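Local structure of P-granule scaffold (Caenorhabditis japonica, 5W4A) at residues T3-I8 / T135-I140; Y17-L22 / M78-A83; N28-L33 / Q203-L208. The protein probably serves as a scaffold of germline P granules, taking part in granule assembly linked to mRNA repression. All blocks are in the same frame, centred on the assembly; numbering follows the deposited sequence.

Interaction 1 of 3, residues T3-I8 / T135-I140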
loop_
_atom_site.group_PDB
_atom_site.type_symbol
_atom_site.label_atom_id
_atom_site.label_comp_id
_atom_site.label_asym_id
_atom_site.label_seq_id
_atom_site.Cartn_x
_atom_site.Cartn_y
_atom_site.Cartn_z
ATOM N N THR C 3 17.252 -20.317 1.492
ATOM C CA THR C 3 17.217 -19.104 2.296
ATOM C C THR C 3 15.883 -19.031 3.022
ATOM O O THR C 3 14.877 -19.575 2.559
ATOM C CB THR C 3 17.403 -17.836 1.448
ATOM O OG1 THR C 3 17.397 -16.680 2.297
ATOM C CG2 THR C 3 16.282 -17.698 0.403
ATOM N N ASN C 4 15.882 -18.349 4.159
ATOM C CA ASN C 4 14.651 -18.125 4.896
ATOM C C ASN C 4 13.955 -16.828 4.487
ATOM O O ASN C 4 12.872 -16.536 5.004
ATOM C CB ASN C 4 14.937 -18.123 6.409
ATOM C CG ASN C 4 15.732 -16.901 6.866
ATOM O OD1 ASN C 4 16.520 -16.337 6.107
ATOM N ND2 ASN C 4 15.528 -16.495 8.115
ATOM N N LYS C 5 14.529 -16.046 3.567
ATOM C CA LYS C 5 14.034 -14.702 3.297
ATOM C C LYS C 5 12.903 -14.767 2.283
ATOM O O LYS C 5 12.923 -15.593 1.369
ATOM C CB LYS C 5 15.172 -13.819 2.772
ATOM C CG LYS C 5 14.823 -12.358 2.579
ATOM C CD LYS C 5 16.091 -11.522 2.407
ATOM C CE LYS C 5 15.927 -10.470 1.332
ATOM N NZ LYS C 5 17.114 -9.583 1.254
ATOM N N ARG C 6 11.889 -13.913 2.469
ATOM C CA ARG C 6 10.827 -13.794 1.472
ATOM C C ARG C 6 11.370 -13.008 0.287
ATOM O O ARG C 6 11.781 -11.855 0.450
ATOM C CB ARG C 6 9.611 -13.078 2.058
ATOM C CG ARG C 6 8.862 -13.881 3.132
ATOM C CD ARG C 6 7.585 -13.186 3.558
ATOM N NE ARG C 6 6.782 -14.117 4.361
ATOM C CZ ARG C 6 6.943 -14.329 5.669
ATOM N NH1 ARG C 6 7.815 -13.644 6.384
ATOM N NH2 ARG C 6 6.189 -15.239 6.284
ATOM N N GLU C 7 11.406 -13.632 -0.891
ATOM C CA GLU C 7 11.970 -13.014 -2.082
ATOM C C GLU C 7 11.032 -13.141 -3.268
ATOM O O GLU C 7 10.573 -14.245 -3.587
ATOM C CB GLU C 7 13.331 -13.659 -2.402
ATOM C CG GLU C 7 14.331 -13.451 -1.245
ATOM C CD GLU C 7 15.652 -14.198 -1.421
ATOM O OE1 GLU C 7 15.636 -15.413 -1.734
ATOM O OE2 GLU C 7 16.707 -13.558 -1.236
ATOM N N ILE C 8 10.808 -12.018 -3.955
ATOM C CA ILE C 8 10.096 -12.006 -5.228
ATOM C C ILE C 8 11.039 -12.560 -6.287
ATOM O O ILE C 8 12.249 -12.265 -6.280
ATOM C CB ILE C 8 9.632 -10.587 -5.581
ATOM C CG1 ILE C 8 8.591 -10.135 -4.539
ATOM C CG2 ILE C 8 9.067 -10.517 -7.005
ATOM C CD1 ILE C 8 8.213 -8.681 -4.616
ATOM N N THR C 135 11.405 -2.633 2.922
ATOM C CA THR C 135 11.801 -3.794 2.148
ATOM C C THR C 135 10.593 -4.522 1.573
ATOM O O THR C 135 9.507 -4.530 2.164
ATOM C CB THR C 135 12.589 -4.774 3.017
ATOM O OG1 THR C 135 11.736 -5.293 4.046
ATOM C CG2 THR C 135 13.788 -4.101 3.644
ATOM N N GLU C 136 10.818 -5.198 0.445
ATOM C CA GLU C 136 9.773 -6.047 -0.130
ATOM C C GLU C 136 9.408 -7.168 0.831
ATOM O O GLU C 136 8.223 -7.518 0.951
ATOM C CB GLU C 136 10.236 -6.620 -1.475
ATOM C CG GLU C 136 10.255 -5.554 -2.553
ATOM C CD GLU C 136 10.666 -6.034 -3.930
ATOM O OE1 GLU C 136 11.383 -7.045 -4.058
ATOM O OE2 GLU C 136 10.256 -5.341 -4.904
ATOM N N ALA C 137 10.408 -7.772 1.488
ATOM C CA ALA C 137 10.154 -8.903 2.372
ATOM C C ALA C 137 9.195 -8.514 3.495
ATOM O O ALA C 137 8.274 -9.268 3.824
ATOM C CB ALA C 137 11.454 -9.448 2.970
ATOM N N ALA C 138 9.354 -7.321 4.058
ATOM C CA ALA C 138 8.474 -6.904 5.154
ATOM C C ALA C 138 7.082 -6.584 4.647
ATOM O O ALA C 138 6.089 -6.875 5.318
ATOM C CB ALA C 138 9.041 -5.680 5.863
ATOM N N LYS C 139 7.002 -5.958 3.475
ATOM C CA LYS C 139 5.714 -5.610 2.902
ATOM C C LYS C 139 4.926 -6.855 2.503
ATOM O O LYS C 139 3.707 -6.894 2.671
ATOM C CB LYS C 139 5.923 -4.659 1.723
ATOM C CG LYS C 139 6.444 -3.290 2.148
ATOM C CD LYS C 139 6.935 -2.485 0.948
ATOM C CE LYS C 139 7.660 -1.207 1.395
ATOM N NZ LYS C 139 6.850 -0.368 2.301
ATOM N N ILE C 140 5.601 -7.895 2.014
ATOM C CA ILE C 140 4.899 -9.150 1.720
ATOM C C ILE C 140 4.326 -9.755 2.999
ATOM O O ILE C 140 3.179 -10.216 3.025
ATOM C CB ILE C 140 5.833 -10.128 0.995
ATOM C CG1 ILE C 140 6.199 -9.601 -0.395
ATOM C CG2 ILE C 140 5.194 -11.546 0.916
ATOM C CD1 ILE C 140 7.387 -10.300 -0.990
HETATM O O HOH W 1 9.392 -11.235 5.701
HETATM O O HOH W 2 12.132 -9.495 -3.170
#
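Ile8, Arg6 and the first turn of helix 136-148 meet mainly through apolar and aliphatic groups: the N-terminal segment, an extended loop at this point, lays alternate residues, Arg6 and Ile8, against the helix. Ile8 CG1 lies 3.8 Å from Ile140 CD1. Because CG1 of Ile8 is anti to the carbonyl carbon (chi1 -65°) and the chain then runs on extended, CD1 reaches the carboxylate of Glu136, 3.6 Å from OE1, the two side chains crossing nearly at right angles. Arg6 contributes its aliphatic part. Its CD touches Ile140 CG2 at 3.9 Å as the two side chains slide past one another in opposite directions, and the methyl of Ala137 is set against the Arg6 backbone, CB to O 3.5 Å. The small alanine is consistent with the close approach of the chains, CA to CA 5.0 Å between Arg6 and Ala137.

The polar links between the segments run through water. One molecule accepts from Arg6 NH1, lying in the guanidinium plane at its edge, and donates to Ala137 O at 2.9 Å. A second accepts from Ile8 N and donates to Glu136 OE1 at 2.7 Å, tying the loop backbone to the helix start. The charged ends have stronger partners: Asp79 and Asp107 for the guanidinium of Arg6, Arg15 for Glu136.

Each segment also orders itself. Thr3 OG1 accepts from Lys5 N in an ST turn, and Thr135 OG1, the N-cap of the helix, accepts from Ala138 N at 3.1 Å. The contact lies near the surface; its loop leads into strand 9-11, paired antiparallel with 14-16. Arg6 packs further along helix 136-148 on Leu141 and Leu144, and Tyr17, in the loop after strand 14-16, touches both Arg6 and Ile140.

Interaction 2 of 3, residues Y17-L22 / M78-A83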
loop_
_atom_site.group_PDB
_atom_site.type_symbol
_atom_site.label_atom_id
_atom_site.label_comp_id
_atom_site.label_asym_id
_atom_site.label_seq_id
_atom_site.Cartn_x
_atom_site.Cartn_y
_atom_site.Cartn_z
ATOM N N TYR C 17 5.664 -13.722 -5.921
ATOM C CA TYR C 17 6.148 -14.224 -4.635
ATOM C C TYR C 17 5.518 -15.580 -4.321
ATOM O O TYR C 17 6.225 -16.552 -4.020
ATOM C CB TYR C 17 5.863 -13.230 -3.476
ATOM C CG TYR C 17 6.223 -13.882 -2.193
ATOM C CD1 TYR C 17 7.557 -14.127 -1.867
ATOM C CD2 TYR C 17 5.234 -14.374 -1.349
ATOM C CE1 TYR C 17 7.906 -14.850 -0.754
ATOM C CE2 TYR C 17 5.567 -15.081 -0.223
ATOM C CZ TYR C 17 6.905 -15.316 0.073
ATOM O OH TYR C 17 7.273 -16.017 1.184
ATOM N N PHE C 18 4.188 -15.667 -4.422
ATOM C CA PHE C 18 3.444 -16.809 -3.883
ATOM C C PHE C 18 3.401 -18.009 -4.828
ATOM O O PHE C 18 3.124 -19.122 -4.378
ATOM C CB PHE C 18 2.003 -16.389 -3.561
ATOM C CG PHE C 18 1.873 -15.488 -2.358
ATOM C CD1 PHE C 18 1.779 -14.108 -2.506
ATOM C CD2 PHE C 18 1.829 -16.028 -1.068
ATOM C CE1 PHE C 18 1.660 -13.288 -1.399
ATOM C CE2 PHE C 18 1.699 -15.206 0.037
ATOM C CZ PHE C 18 1.633 -13.837 -0.122
ATOM N N PHE C 19 3.657 -17.816 -6.130
ATOM C CA PHE C 19 3.427 -18.858 -7.142
ATOM C C PHE C 19 4.601 -19.035 -8.120
ATOM O O PHE C 19 4.400 -19.120 -9.333
ATOM C CB PHE C 19 2.149 -18.534 -7.915
ATOM C CG PHE C 19 0.907 -18.478 -7.047
ATOM C CD1 PHE C 19 0.369 -19.633 -6.543
ATOM C CD2 PHE C 19 0.322 -17.254 -6.720
ATOM C CE1 PHE C 19 -0.784 -19.593 -5.729
ATOM C CE2 PHE C 19 -0.811 -17.204 -5.914
ATOM C CZ PHE C 19 -1.350 -18.390 -5.422
ATOM N N PRO C 20 5.829 -19.142 -7.631
ATOM C CA PRO C 20 6.946 -19.286 -8.600
ATOM C C PRO C 20 6.888 -20.525 -9.487
ATOM O O PRO C 20 7.215 -20.418 -10.679
ATOM C CB PRO C 20 8.184 -19.311 -7.699
ATOM C CG PRO C 20 7.694 -19.701 -6.357
ATOM C CD PRO C 20 6.338 -19.109 -6.243
ATOM N N ASN C 21 6.490 -21.698 -8.968
ATOM C CA ASN C 21 6.472 -22.870 -9.844
ATOM C C ASN C 21 5.323 -22.789 -10.846
ATOM O O ASN C 21 5.438 -23.333 -11.951
ATOM C CB ASN C 21 6.395 -24.152 -9.005
ATOM C CG ASN C 21 6.719 -25.396 -9.807
ATOM O OD1 ASN C 21 7.643 -25.398 -10.635
ATOM N ND2 ASN C 21 5.992 -26.480 -9.535
ATOM N N LEU C 22 4.227 -22.100 -10.503
ATOM C CA LEU C 22 3.150 -21.897 -11.473
ATOM C C LEU C 22 3.618 -20.998 -12.607
ATOM O O LEU C 22 3.320 -21.250 -13.784
ATOM C CB LEU C 22 1.923 -21.298 -10.781
ATOM C CG LEU C 22 0.722 -20.944 -11.664
ATOM C CD1 LEU C 22 0.126 -22.197 -12.264
ATOM C CD2 LEU C 22 -0.347 -20.213 -10.863
HETATM N N MSE C 78 4.257 -22.426 1.998
HETATM C CA MSE C 78 3.453 -22.399 3.224
HETATM C C MSE C 78 2.763 -21.044 3.437
HETATM O O MSE C 78 1.636 -20.991 3.951
HETATM C CB MSE C 78 4.310 -22.740 4.417
HETATM C CG MSE C 78 4.636 -24.230 4.421
HETATM SE SE MSE C 78 5.922 -24.727 5.778
HETATM C CE MSE C 78 4.780 -24.479 7.327
ATOM N N ASP C 79 3.435 -19.938 3.086
ATOM C CA ASP C 79 2.758 -18.644 3.023
ATOM C C ASP C 79 1.534 -18.738 2.124
ATOM O O ASP C 79 0.454 -18.262 2.476
ATOM C CB ASP C 79 3.666 -17.532 2.479
ATOM C CG ASP C 79 4.640 -16.955 3.484
ATOM O OD1 ASP C 79 4.620 -17.260 4.698
ATOM O OD2 ASP C 79 5.459 -16.115 3.045
ATOM N N THR C 80 1.694 -19.336 0.948
ATOM C CA THR C 80 0.571 -19.471 0.019
ATOM C C THR C 80 -0.553 -20.293 0.644
ATOM O O THR C 80 -1.721 -19.927 0.528
ATOM C CB THR C 80 1.053 -20.086 -1.292
ATOM O OG1 THR C 80 2.211 -19.327 -1.688
ATOM C CG2 THR C 80 -0.032 -20.012 -2.376
ATOM N N LEU C 81 -0.215 -21.379 1.340
ATOM C CA LEU C 81 -1.242 -22.179 2.005
ATOM C C LEU C 81 -2.034 -21.338 3.014
ATOM O O LEU C 81 -3.273 -21.411 3.080
ATOM C CB LEU C 81 -0.611 -23.377 2.700
ATOM C CG LEU C 81 0.045 -24.466 1.856
ATOM C CD1 LEU C 81 0.615 -25.520 2.801
ATOM C CD2 LEU C 81 -0.908 -25.105 0.868
ATOM N N LEU C 82 -1.350 -20.522 3.813
ATOM C CA LEU C 82 -2.065 -19.679 4.768
ATOM C C LEU C 82 -2.999 -18.707 4.067
ATOM O O LEU C 82 -4.118 -18.466 4.528
ATOM C CB LEU C 82 -1.094 -18.899 5.637
ATOM C CG LEU C 82 -0.262 -19.729 6.605
ATOM C CD1 LEU C 82 0.646 -18.821 7.399
ATOM C CD2 LEU C 82 -1.198 -20.507 7.548
ATOM N N ALA C 83 -2.543 -18.106 2.977
ATOM C CA ALA C 83 -3.369 -17.142 2.261
ATOM C C ALA C 83 -4.570 -17.819 1.618
ATOM O O ALA C 83 -5.595 -17.173 1.403
ATOM C CB ALA C 83 -2.528 -16.427 1.205
#
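Thr80 and Phe18 bury the most surface here, and a hydrogen bond joins them: Thr80 OG1 donates to Phe18 O at 2.8 Å, in the carbonyl plane and on a lone pair, with a C=O...donor angle of 119°. The Thr80 hydroxyl also sits at the edge of the Phe18 ring, 3.4 Å from CD2, as the two side chains slide past each other in opposite directions. The torsion of Thr80 (chi1 -50°) sets OG1 anti to the carbonyl carbon and leaves the methyl anti to the backbone N, where CG2 meets Phe19 CE1 at 3.5 Å. One threonine thus binds the loop by its hydroxyl and packs on the next aromatic by its methyl.

The loop Tyr17-Phe19 connects strand 14-16 to helix 20-28, with Phe19 at the N-cap position, and its three consecutive aromatics wedge against helix 71-84 in the core of this mainly helical domain. Phe18 and Phe19 each meet Phe175 of helix 169-179 edge-to-face, while Asp171 accepts from the backbone N of Tyr17 and Phe18.

Asp79, one residue before Thr80, carries the third share. Its CB lies 3.9 Å from Phe18 CE2, and its OD2 accepts from Tyr17 OH at 2.6 Å, on the anti side and 34° out of the carboxylate plane. The Tyr17 ring stands nearly upright on one face of Phe18, its CD2 edge over the ring centre, 3.5 Å above the plane. A phenylalanine here would remove the hydroxyl and probably leave the buried Asp79 OD2 one hydrogen bond short, leaning more on its remaining partners. Those include Arg6, salt-bridged to the same OD2, and His106, whose NE2 is hydrogen-bonded to OD1.

Interaction 3 of 3, residues N28-L33 / Q203-L208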
loop_
_atom_site.group_PDB
_atom_site.type_symbol
_atom_site.label_atom_id
_atom_site.label_comp_id
_atom_site.label_asym_id
_atom_site.label_seq_id
_atom_site.Cartn_x
_atom_site.Cartn_y
_atom_site.Cartn_z
ATOM N N ASN C 28 7.158 -22.345 -19.523
ATOM C CA ASN C 28 7.661 -23.517 -20.229
ATOM C C ASN C 28 6.600 -24.175 -21.108
ATOM O O ASN C 28 6.932 -24.700 -22.171
ATOM C CB ASN C 28 8.200 -24.549 -19.233
ATOM C CG ASN C 28 9.612 -24.234 -18.773
ATOM O OD1 ASN C 28 10.407 -23.651 -19.529
ATOM N ND2 ASN C 28 9.958 -24.659 -17.560
ATOM N N ASN C 29 5.333 -24.129 -20.713
ATOM C CA ASN C 29 4.303 -24.968 -21.318
ATOM C C ASN C 29 3.204 -24.175 -22.009
ATOM O O ASN C 29 2.077 -24.681 -22.117
ATOM C CB ASN C 29 3.699 -25.869 -20.247
ATOM C CG ASN C 29 4.696 -26.902 -19.754
ATOM O OD1 ASN C 29 4.956 -27.908 -20.430
ATOM N ND2 ASN C 29 5.287 -26.653 -18.605
ATOM N N ASP C 30 3.488 -22.944 -22.458
ATOM C CA ASP C 30 2.416 -22.120 -23.009
ATOM C C ASP C 30 1.795 -22.751 -24.255
ATOM O O ASP C 30 0.586 -22.662 -24.448
ATOM C CB ASP C 30 2.890 -20.664 -23.278
ATOM C CG ASP C 30 4.009 -20.537 -24.281
ATOM O OD1 ASP C 30 4.890 -21.398 -24.356
ATOM O OD2 ASP C 30 4.035 -19.490 -24.973
ATOM N N GLU C 31 2.590 -23.414 -25.110
ATOM C CA GLU C 31 1.982 -23.991 -26.308
ATOM C C GLU C 31 1.088 -25.168 -25.948
ATOM O O GLU C 31 0.021 -25.352 -26.546
ATOM C CB GLU C 31 3.061 -24.402 -27.318
ATOM C CG GLU C 31 2.523 -25.064 -28.580
ATOM C CD GLU C 31 1.545 -24.202 -29.378
ATOM O OE1 GLU C 31 1.554 -22.954 -29.250
ATOM O OE2 GLU C 31 0.753 -24.791 -30.145
ATOM N N LEU C 32 1.483 -25.956 -24.942
ATOM C CA LEU C 32 0.623 -27.041 -24.486
ATOM C C LEU C 32 -0.675 -26.511 -23.885
ATOM O O LEU C 32 -1.739 -27.101 -24.078
ATOM C CB LEU C 32 1.376 -27.912 -23.477
ATOM C CG LEU C 32 0.607 -29.118 -22.962
ATOM C CD1 LEU C 32 0.331 -30.132 -24.109
ATOM C CD2 LEU C 32 1.380 -29.752 -21.799
ATOM N N LEU C 33 -0.615 -25.381 -23.167
ATOM C CA LEU C 33 -1.828 -24.794 -22.609
ATOM C C LEU C 33 -2.769 -24.304 -23.713
ATOM O O LEU C 33 -3.996 -24.376 -23.568
ATOM C CB LEU C 33 -1.446 -23.639 -21.667
ATOM C CG LEU C 33 -0.886 -24.058 -20.300
ATOM C CD1 LEU C 33 -0.158 -22.912 -19.638
ATOM C CD2 LEU C 33 -1.994 -24.567 -19.393
ATOM N N GLN C 203 4.226 -8.626 -23.585
ATOM C CA GLN C 203 5.606 -8.459 -24.054
ATOM C C GLN C 203 6.446 -9.733 -24.041
ATOM O O GLN C 203 7.530 -9.742 -24.643
ATOM C CB GLN C 203 6.314 -7.399 -23.214
ATOM C CG GLN C 203 5.655 -6.054 -23.305
ATOM C CD GLN C 203 5.623 -5.506 -24.746
ATOM O OE1 GLN C 203 6.550 -5.736 -25.537
ATOM N NE2 GLN C 203 4.551 -4.787 -25.090
ATOM N N THR C 204 5.991 -10.797 -23.423
ATOM C CA THR C 204 6.857 -11.968 -23.244
ATOM C C THR C 204 6.203 -13.274 -23.650
ATOM O O THR C 204 6.885 -14.175 -24.142
ATOM C CB THR C 204 7.245 -12.033 -21.775
ATOM O OG1 THR C 204 6.049 -12.165 -20.981
ATOM C CG2 THR C 204 7.962 -10.783 -21.359
ATOM N N LYS C 205 4.905 -13.408 -23.427
ATOM C CA LYS C 205 4.174 -14.650 -23.657
ATOM C C LYS C 205 2.810 -14.264 -24.188
ATOM O O LYS C 205 1.775 -14.468 -23.546
ATOM C CB LYS C 205 4.082 -15.506 -22.387
ATOM C CG LYS C 205 5.328 -16.353 -22.086
ATOM C CD LYS C 205 5.761 -17.101 -23.359
ATOM C CE LYS C 205 6.730 -18.261 -23.188
ATOM N NZ LYS C 205 7.245 -18.619 -24.582
ATOM N N PRO C 206 2.769 -13.752 -25.422
ATOM C CA PRO C 206 1.479 -13.403 -26.027
ATOM C C PRO C 206 0.480 -14.537 -26.064
ATOM O O PRO C 206 -0.714 -14.251 -25.995
ATOM C CB PRO C 206 1.862 -12.958 -27.451
ATOM C CG PRO C 206 3.303 -12.700 -27.421
ATOM C CD PRO C 206 3.888 -13.579 -26.353
ATOM N N LYS C 207 0.914 -15.810 -26.224
ATOM C CA LYS C 207 -0.023 -16.934 -26.207
ATOM C C LYS C 207 -0.763 -17.000 -24.892
ATOM O O LYS C 207 -1.949 -17.321 -24.861
ATOM C CB LYS C 207 0.699 -18.275 -26.414
ATOM C CG LYS C 207 1.154 -18.525 -27.776
ATOM C CD LYS C 207 2.009 -19.794 -27.844
ATOM C CE LYS C 207 2.702 -19.861 -29.166
ATOM N NZ LYS C 207 3.551 -21.077 -29.259
ATOM N N LEU C 208 -0.042 -16.769 -23.788
ATOM C CA LEU C 208 -0.676 -16.823 -22.486
ATOM C C LEU C 208 -1.667 -15.680 -22.349
ATOM O O LEU C 208 -2.753 -15.864 -21.811
ATOM C CB LEU C 208 0.360 -16.756 -21.362
ATOM C CG LEU C 208 1.384 -17.896 -21.212
ATOM C CD1 LEU C 208 2.383 -17.586 -20.081
ATOM C CD2 LEU C 208 0.677 -19.158 -20.947
HETATM O O HOH W 3 3.565 -17.036 -25.634
HETATM O O HOH W 4 5.492 -21.534 -27.223
#
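Salt bridges over a small apolar base join Asp30, Glu31 and Leu33 to Lys205, Lys207 and Leu208, so that the starts of two short helices of this mainly helical domain, 30-35 and 206-213, are held together, the centre of the contact lying about 20 Å from that of the chain. The second helix is the last of the chain, and Asn29 and Lys205 occupy the two N-cap positions.

Asp30 is the most covered residue. Its CG sits between the backbone N and the carbonyl carbon (chi1 62°), which puts the carboxylate within reach of both lysines. Lys205, bent at chi2, crosses it at about a right angle; the bond from Lys205 NZ to Asp30 OD2, 3.3 Å long, is weak, though it counts as a salt bridge, and Lys205 CD lies almost as near. From another side the extended chain of Lys207 passes with CD 3.5 Å from Asp30 OD2 and continues to Glu31. There Lys207 NZ donates to Glu31 OE1 at 2.7 Å, on the anti side and 32° out of the carboxylate plane. The other oxygen of Glu31, OE2, is hydrogen-bonded to Ser35 OG one turn on, which probably limits rotation of the carboxylate.

Beneath the charges Leu208 CD2 packs on Asp30 CB at 3.5 Å and, more loosely, on Leu33 CD1; Leu208 also touches Ala26 and Phe48. Two waters serve the Asp30 carboxylate: one donates to OD1 and accepts from Lys207 NZ, and the other donates to OD2 at 2.6 Å while accepting from the backbone N of Lys207.

From the N terminus, residues 3-8 come first and meet helix 136-148, closing interaction 1 over some 127 residues. Interaction 2 follows after the hairpin 9-16 and closes a shorter loop, 17-22 to 78-83, that falls wholly within the first. The two adjoin in space, touching through Arg6 and Tyr17, with their centres about 13 Å apart. Interaction 3 starts one helix later, at 28-33, and runs to 203-208 near the C terminus, so it crosses both others along the chain. It touches neither, its nearest atoms lying about 7 Å from interaction 2, and it ties helix 30-35 to the last helix.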